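Long-range contacts in protein Pcdhgc3 (Mus musculus, PDB 4ZI8), which probably acts as a calcium-dependent cell-adhesion protein in the nervous system, the chain here comprising its first three extracellular cadherin domains: residues E263-E268 / K315-N320; I134-A139 / L225-N230. All blocks are in the same frame, centred on the assembly; numbering follows the deposited sequence.

Contact 1. Residues E263-E268 / K315-N320; sequences EGLNGE and KDKGAN. With CA (calcium ion), chain S.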
ATOM      1  N   GLU B 263       0.449  -9.414 -15.484  1.00 41.38           N
ATOM      2  CA  GLU B 263       1.594  -8.703 -16.039  1.00 42.59           C
ATOM      3  C   GLU B 263       2.933  -9.253 -15.562  1.00 38.20           C
ATOM      4  O   GLU B 263       3.058  -9.683 -14.421  1.00 35.23           O
ATOM      5  CB  GLU B 263       1.501  -7.214 -15.673  1.00 42.67           C
ATOM      6  CG  GLU B 263       2.709  -6.406 -16.024  1.00 49.76           C
ATOM      7  CD  GLU B 263       2.593  -4.985 -15.534  1.00 62.26           C
ATOM      8  OE1 GLU B 263       2.606  -4.781 -14.299  1.00 63.70           O
ATOM      9  OE2 GLU B 263       2.475  -4.073 -16.378  1.00 70.46           O
ATOM     10  N   GLY B 264       3.933  -9.200 -16.433  1.00 39.73           N
ATOM     11  CA  GLY B 264       5.303  -9.496 -16.056  1.00 44.48           C
ATOM     12  C   GLY B 264       5.445 -10.880 -15.466  1.00 41.55           C
ATOM     13  O   GLY B 264       4.953 -11.846 -16.038  1.00 40.64           O
ATOM     14  N   LEU B 265       6.072 -10.974 -14.300  1.00 40.22           N
ATOM     15  CA  LEU B 265       6.315 -12.270 -13.667  1.00 37.18           C
ATOM     16  C   LEU B 265       5.012 -12.950 -13.297  1.00 38.44           C
ATOM     17  O   LEU B 265       4.899 -14.191 -13.370  1.00 35.62           O
ATOM     18  CB  LEU B 265       7.188 -12.113 -12.418  1.00 41.74           C
ATOM     19  CG  LEU B 265       8.621 -11.587 -12.646  1.00 46.72           C
ATOM     20  CD1 LEU B 265       9.228 -11.088 -11.336  1.00 47.08           C
ATOM     21  CD2 LEU B 265       9.486 -12.656 -13.245  1.00 43.81           C
ATOM     22  N   ASN B 266       4.041 -12.143 -12.899  1.00 33.94           N
ATOM     23  CA  ASN B 266       2.735 -12.636 -12.524  1.00 33.94           C
ATOM     24  C   ASN B 266       2.062 -13.381 -13.676  1.00 29.34           C
ATOM     25  O   ASN B 266       1.129 -14.146 -13.476  1.00 28.60           O
ATOM     26  CB  ASN B 266       1.837 -11.492 -12.076  1.00 34.71           C
ATOM     27  CG  ASN B 266       2.294 -10.834 -10.776  1.00 40.21           C
ATOM     28  OD1 ASN B 266       2.869 -11.473  -9.889  1.00 40.11           O
ATOM     29  ND2 ASN B 266       2.008  -9.536 -10.650  1.00 41.35           N
ATOM     30  N   GLY B 267       2.519 -13.119 -14.889  1.00 31.03           N
ATOM     31  CA  GLY B 267       1.921 -13.717 -16.062  1.00 32.94           C
ATOM     32  C   GLY B 267       2.898 -14.594 -16.818  1.00 31.01           C
ATOM     33  O   GLY B 267       2.568 -15.129 -17.871  1.00 33.84           O
ATOM     34  N   GLU B 268       4.118 -14.723 -16.304  1.00 30.47           N
ATOM     35  CA  GLU B 268       5.137 -15.496 -17.007  1.00 32.05           C
ATOM     36  C   GLU B 268       5.087 -16.957 -16.608  1.00 31.34           C
ATOM     37  O   GLU B 268       5.231 -17.296 -15.437  1.00 31.01           O
ATOM     38  CB  GLU B 268       6.516 -14.941 -16.724  1.00 33.55           C
ATOM     39  CG  GLU B 268       7.622 -15.710 -17.415  1.00 37.36           C
ATOM     40  CD  GLU B 268       8.964 -15.041 -17.233  1.00 42.86           C
ATOM     41  OE1 GLU B 268       8.988 -13.911 -16.685  1.00 48.94           O
ATOM     42  OE2 GLU B 268       9.985 -15.634 -17.635  1.00 44.37           O
ATOM     43  N   LYS B 315       2.720 -22.943 -13.955  1.00 26.25           N
ATOM     44  CA  LYS B 315       2.648 -22.004 -12.839  1.00 30.63           C
ATOM     45  C   LYS B 315       3.321 -20.707 -13.253  1.00 28.65           C
ATOM     46  O   LYS B 315       4.303 -20.728 -14.008  1.00 27.71           O
ATOM     47  CB  LYS B 315       3.309 -22.572 -11.572  1.00 37.81           C
ATOM     48  CG  LYS B 315       2.371 -23.449 -10.711  1.00 43.70           C
ATOM     49  CD  LYS B 315       2.785 -23.517  -9.238  1.00 45.63           C
ATOM     50  CE  LYS B 315       1.704 -24.224  -8.385  1.00 45.77           C
ATOM     51  NZ  LYS B 315       2.101 -24.549  -6.971  1.00 44.21           N
ATOM     52  N   ASP B 316       2.794 -19.582 -12.787  1.00 29.57           N
ATOM     53  CA  ASP B 316       3.412 -18.305 -13.133  1.00 29.31           C
ATOM     54  C   ASP B 316       4.530 -18.038 -12.135  1.00 31.42           C
ATOM     55  O   ASP B 316       4.759 -18.855 -11.237  1.00 28.09           O
ATOM     56  CB  ASP B 316       2.395 -17.147 -13.177  1.00 30.63           C
ATOM     57  CG  ASP B 316       1.606 -16.989 -11.900  1.00 30.41           C
ATOM     58  OD1 ASP B 316       2.216 -16.932 -10.809  1.00 33.68           O
ATOM     59  OD2 ASP B 316       0.358 -16.923 -11.985  1.00 30.99           O
ATOM     60  N   LYS B 317       5.232 -16.913 -12.296  1.00 31.19           N
ATOM     61  CA  LYS B 317       6.316 -16.546 -11.383  1.00 31.34           C
ATOM     62  C   LYS B 317       5.890 -15.479 -10.367  1.00 38.47           C
ATOM     63  O   LYS B 317       6.730 -14.773  -9.813  1.00 38.63           O
ATOM     64  CB  LYS B 317       7.524 -16.051 -12.180  1.00 31.05           C
ATOM     65  CG  LYS B 317       8.093 -17.092 -13.142  1.00 30.35           C
ATOM     66  CD  LYS B 317       9.248 -16.525 -13.944  1.00 31.55           C
ATOM     67  CE  LYS B 317       9.882 -17.586 -14.816  1.00 32.33           C
ATOM     68  NZ  LYS B 317      11.213 -17.224 -15.423  1.00 36.37           N
ATOM     69  N   GLY B 318       4.587 -15.360 -10.126  1.00 38.35           N
ATOM     70  CA  GLY B 318       4.078 -14.366  -9.200  1.00 40.82           C
ATOM     71  C   GLY B 318       3.805 -14.923  -7.814  1.00 41.39           C
ATOM     72  O   GLY B 318       4.030 -16.111  -7.567  1.00 41.58           O
ATOM     73  N   ALA B 319       3.297 -14.072  -6.923  1.00 36.54           N
ATOM     74  CA  ALA B 319       3.002 -14.458  -5.555  1.00 36.62           C
ATOM     75  C   ALA B 319       1.804 -15.385  -5.518  1.00 41.91           C
ATOM     76  O   ALA B 319       0.863 -15.211  -6.297  1.00 38.39           O
ATOM     77  CB  ALA B 319       2.743 -13.230  -4.689  1.00 41.66           C
ATOM     78  N   ASN B 320       1.848 -16.365  -4.613  1.00 40.76           N
ATOM     79  CA  ASN B 320       0.753 -17.309  -4.438  1.00 39.49           C
ATOM     80  C   ASN B 320       0.290 -17.912  -5.751  1.00 33.99           C
ATOM     81  O   ASN B 320      -0.898 -17.837  -6.084  1.00 34.51           O
ATOM     82  CB  ASN B 320      -0.429 -16.626  -3.742  1.00 40.31           C
ATOM     83  CG  ASN B 320      -1.484 -17.622  -3.268  1.00 45.29           C
ATOM     84  OD1 ASN B 320      -1.188 -18.798  -3.056  1.00 43.16           O
ATOM     85  ND2 ASN B 320      -2.723 -17.152  -3.111  1.00 46.21           N
TER
HETATM   86 CA    CA S 406      -0.847 -15.084 -12.938  1.00 28.57          CA
HETATM   87  O   HOH W   1       3.193 -11.301  -7.330  1.00 37.87           O
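Asn266 and Asp316 meet at a calcium ion, which the first reaches with its backbone O at 2.2 Å and the second with its carboxylate OD2 at 2.4 Å. The two oxygens, though close together, are joined through the metal and not by a proton. Asp316 CG sits between its own backbone N and carbonyl carbon (chi1 55°), which brings OD2 onto the ion and leaves OD1 to meet the Gly318 N-H at 2.9 Å in an Asx turn, so one oxygen holds the metal while its twin fixes the turn.

Among the hydrogen bonds, Lys317 N donates to Leu265 O (2.9 Å), bent at the hydrogen (136°). Glu268 N reaches the same oxygen from the opposite face of the carbonyl plane, so that two N-H groups hold Leu265 O. A water links Asn266 OD1 to Ala319 N, while Asn266 ND2 serves Asp226 of the domain linker. Gly318 CA abuts the oxygen edge of that amide, 3.2 Å from Asn266 OD1 and nearly in its plane; a CB on Gly318 would clash with that oxygen.

The charged pair lies at the surface: Lys317 NZ forms a salt bridge to Glu268 OE2 (3.0 Å), arriving from above the carboxylate plane. Both chains are extended, and Lys317 CD packs 3.6 Å from Glu268 CD, with Leu265 CD2 also beside it.

Asp260, Asp262, Asn228 and Asn230 complete the metal's shell. This is the third-domain side of an interdomain calcium site of the cadherin fold, where the loop ahead of strand 269-273 and the 315-320 segment, which leads out of strand 307-316, close on one ion.

Contact 2. Residues I134-A139 / L225-N230; sequences ISEALA and LDANDN. With CA (calcium ion), chain Q; CA (calcium ion), chain R; CA (calcium ion), chain S.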
ATOM      1  N   ILE B 134      -1.203   2.388  -6.999  1.00 32.36           N
ATOM      2  CA  ILE B 134      -2.128   1.670  -6.143  1.00 28.65           C
ATOM      3  C   ILE B 134      -2.336   0.226  -6.645  1.00 28.94           C
ATOM      4  O   ILE B 134      -2.761   0.016  -7.776  1.00 31.40           O
ATOM      5  CB  ILE B 134      -3.484   2.383  -6.071  1.00 26.11           C
ATOM      6  CG1 ILE B 134      -3.325   3.855  -5.657  1.00 24.35           C
ATOM      7  CG2 ILE B 134      -4.421   1.650  -5.103  1.00 26.02           C
ATOM      8  CD1 ILE B 134      -4.590   4.623  -5.765  1.00 27.32           C
ATOM      9  N   SER B 135      -2.033  -0.765  -5.809  1.00 29.54           N
ATOM     10  CA  SER B 135      -2.254  -2.176  -6.178  1.00 28.60           C
ATOM     11  C   SER B 135      -3.711  -2.471  -6.402  1.00 27.51           C
ATOM     12  O   SER B 135      -4.562  -1.983  -5.662  1.00 27.42           O
ATOM     13  CB  SER B 135      -1.719  -3.116  -5.102  1.00 30.87           C
ATOM     14  OG  SER B 135      -2.092  -4.474  -5.370  1.00 31.63           O
ATOM     15  N   GLU B 136      -4.018  -3.304  -7.397  1.00 30.21           N
ATOM     16  CA  GLU B 136      -5.401  -3.678  -7.644  1.00 28.25           C
ATOM     17  C   GLU B 136      -5.893  -4.568  -6.522  1.00 33.92           C
ATOM     18  O   GLU B 136      -7.083  -4.855  -6.439  1.00 35.92           O
ATOM     19  CB  GLU B 136      -5.575  -4.402  -8.984  1.00 29.51           C
ATOM     20  CG  GLU B 136      -4.699  -5.641  -9.132  1.00 27.57           C
ATOM     21  CD  GLU B 136      -5.003  -6.421 -10.393  1.00 29.78           C
ATOM     22  OE1 GLU B 136      -6.124  -6.309 -10.941  1.00 32.45           O
ATOM     23  OE2 GLU B 136      -4.106  -7.128 -10.843  1.00 29.38           O
ATOM     24  N   ALA B 137      -4.979  -5.008  -5.666  1.00 34.46           N
ATOM     25  CA  ALA B 137      -5.332  -5.896  -4.565  1.00 34.83           C
ATOM     26  C   ALA B 137      -5.751  -5.136  -3.306  1.00 35.94           C
ATOM     27  O   ALA B 137      -6.058  -5.760  -2.293  1.00 38.21           O
ATOM     28  CB  ALA B 137      -4.162  -6.815  -4.251  1.00 35.01           C
ATOM     29  N   LEU B 138      -5.756  -3.807  -3.345  1.00 31.81           N
ATOM     30  CA  LEU B 138      -6.129  -3.029  -2.153  1.00 33.46           C
ATOM     31  C   LEU B 138      -7.636  -3.056  -1.947  1.00 33.35           C
ATOM     32  O   LEU B 138      -8.405  -3.067  -2.904  1.00 33.39           O
ATOM     33  CB  LEU B 138      -5.650  -1.585  -2.243  1.00 31.31           C
ATOM     34  CG  LEU B 138      -4.135  -1.374  -2.175  1.00 32.97           C
ATOM     35  CD1 LEU B 138      -3.787   0.001  -1.584  1.00 32.24           C
ATOM     36  CD2 LEU B 138      -3.433  -2.483  -1.431  1.00 36.50           C
ATOM     37  N   ALA B 139      -8.058  -3.081  -0.695  1.00 33.85           N
ATOM     38  CA  ALA B 139      -9.471  -3.241  -0.425  1.00 36.35           C
ATOM     39  C   ALA B 139     -10.197  -1.918  -0.523  1.00 33.31           C
ATOM     40  O   ALA B 139      -9.681  -0.880  -0.116  1.00 34.84           O
ATOM     41  CB  ALA B 139      -9.689  -3.866   0.949  1.00 40.90           C
ATOM     42  N   LEU B 225      -1.281  -0.893  -9.857  1.00 27.79           N
ATOM     43  CA  LEU B 225      -0.260  -1.951  -9.809  1.00 31.01           C
ATOM     44  C   LEU B 225      -0.869  -3.345  -9.962  1.00 32.03           C
ATOM     45  O   LEU B 225      -1.816  -3.698  -9.263  1.00 33.13           O
ATOM     46  CB  LEU B 225       0.539  -1.881  -8.508  1.00 34.10           C
ATOM     47  CG  LEU B 225       1.264  -0.546  -8.282  1.00 34.27           C
ATOM     48  CD1 LEU B 225       1.847  -0.495  -6.884  1.00 36.56           C
ATOM     49  CD2 LEU B 225       2.385  -0.414  -9.315  1.00 33.88           C
ATOM     50  N   ASP B 226      -0.320  -4.131 -10.883  1.00 31.96           N
ATOM     51  CA  ASP B 226      -0.773  -5.492 -11.109  1.00 35.97           C
ATOM     52  C   ASP B 226      -0.590  -6.366  -9.871  1.00 37.79           C
ATOM     53  O   ASP B 226       0.421  -6.262  -9.158  1.00 40.69           O
ATOM     54  CB  ASP B 226      -0.010  -6.133 -12.275  1.00 38.35           C
ATOM     55  CG  ASP B 226      -0.472  -7.557 -12.554  1.00 37.17           C
ATOM     56  OD1 ASP B 226      -1.683  -7.744 -12.776  1.00 33.70           O
ATOM     57  OD2 ASP B 226       0.368  -8.491 -12.560  1.00 41.42           O
ATOM     58  N   ALA B 227      -1.570  -7.220  -9.617  1.00 36.04           N
ATOM     59  CA  ALA B 227      -1.418  -8.283  -8.643  1.00 33.80           C
ATOM     60  C   ALA B 227      -1.626  -9.604  -9.367  1.00 35.82           C
ATOM     61  O   ALA B 227      -2.240  -9.635 -10.445  1.00 31.58           O
ATOM     62  CB  ALA B 227      -2.398  -8.134  -7.522  1.00 32.03           C
ATOM     63  N   ASN B 228      -1.110 -10.682  -8.784  1.00 34.37           N
ATOM     64  CA  ASN B 228      -1.238 -12.009  -9.366  1.00 32.73           C
ATOM     65  C   ASN B 228      -2.614 -12.565  -9.066  1.00 31.69           C
ATOM     66  O   ASN B 228      -2.763 -13.463  -8.242  1.00 33.61           O
ATOM     67  CB  ASN B 228      -0.160 -12.932  -8.809  1.00 32.28           C
ATOM     68  CG  ASN B 228      -0.001 -14.215  -9.607  1.00 32.59           C
ATOM     69  OD1 ASN B 228      -0.312 -14.288 -10.801  1.00 35.02           O
ATOM     70  ND2 ASN B 228       0.541 -15.234  -8.950  1.00 34.30           N
ATOM     71  N   ASP B 229      -3.636 -12.019  -9.710  1.00 32.09           N
ATOM     72  CA  ASP B 229      -4.978 -12.504  -9.446  1.00 31.42           C
ATOM     73  C   ASP B 229      -5.513 -13.297 -10.608  1.00 32.31           C
ATOM     74  O   ASP B 229      -6.725 -13.442 -10.750  1.00 35.61           O
ATOM     75  CB  ASP B 229      -5.931 -11.343  -9.087  1.00 30.18           C
ATOM     76  CG  ASP B 229      -5.921 -10.207 -10.112  1.00 30.87           C
ATOM     77  OD1 ASP B 229      -5.114 -10.241 -11.049  1.00 31.03           O
ATOM     78  OD2 ASP B 229      -6.712  -9.247  -9.970  1.00 32.54           O
ATOM     79  N   ASN B 230      -4.617 -13.834 -11.435  1.00 32.63           N
ATOM     80  CA  ASN B 230      -5.039 -14.779 -12.461  1.00 33.02           C
ATOM     81  C   ASN B 230      -4.158 -16.013 -12.541  1.00 29.77           C
ATOM     82  O   ASN B 230      -2.936 -15.905 -12.551  1.00 28.32           O
ATOM     83  CB  ASN B 230      -5.072 -14.104 -13.827  1.00 30.26           C
ATOM     84  CG  ASN B 230      -6.173 -13.098 -13.930  1.00 34.13           C
ATOM     85  OD1 ASN B 230      -7.326 -13.441 -14.199  1.00 35.26           O
ATOM     86  ND2 ASN B 230      -5.830 -11.840 -13.719  1.00 30.30           N
TER
HETATM   87 CA    CA Q 404      -3.577  -9.017 -12.202  1.00 32.18          CA
HETATM   88 CA    CA R 405      -7.408  -8.043 -11.820  1.00 29.51          CA
HETATM   89 CA    CA S 406      -0.847 -15.084 -12.938  1.00 28.57          CA
HETATM   90  O   HOH W   2       0.120  -5.404  -6.333  1.00 31.56           O
HETATM   91  O   HOH W   3      -8.336 -10.011 -12.936  1.00 30.27           O
HETATM   92  O   HOH W   4      -9.352  -7.850 -10.719  1.00 36.87           O
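The carboxylates of Glu136 and Asp229 approach from opposite directions with their planes 73° apart, Asp229 OD2 lying over one face of the Glu136 group, 3.3 Å from Glu136 CD. Two calcium ions sit at the oxygens: Glu136 OE2 and Asp229 OD1 hold one, Glu136 OE1 and Asp229 OD2 the other. At the edge facing away from OE1, Glu136 OE2 accepts Ala227 N (2.8 Å) through its anti lone pair, a nearly straight bond (172°) which, with the two metal bonds, fixes the carboxylate's rotation. Asp226 OD1 and Ala227 O add to the first ion's shell; Asp226 OD2 faces Asn266.

Behind these groups, Ser135 pairs with Leu225 in a parallel bridge: Leu225 N donates to Ile134 O (2.7 Å) and Glu136 N to Leu225 O (2.9 Å). With OG anti to N (chi1 172°), Ser135 accepts Ala137 N in an ST turn and meets a water that donates to Asp226 O. A valine here would lack the hydroxyl and would probably leave Ala137 N and the water without their partner, loosening the turn that carries Glu136.

Asp193, Glu195 and Asp262 supply further ligands. So many gathered carboxylates would probably be unfavourable without calcium to offset their charge, consistent with a linker stiffened by calcium.

How the contacts relate
Contacts 1 and 2 lie in series along the chain, their centres 12 Å apart, and together they build the calcium-bound junction between the second and third cadherin domains. They share one ion: contact 2 supplies Asn228 OD1 and Asn230 O, each at 2.3 Å from that calcium, so the 225-230 linker serves the third domain's site as well as the pair of ions beside Glu136. Besides the shared ion, two probable hydrogen bonds join the contacts: Asn266 ND2 to Asp226 OD2 and Ala319 O to Asn228 ND2, each 2.7 Å. Asp262, bound to ions of both contacts, couples the sites further.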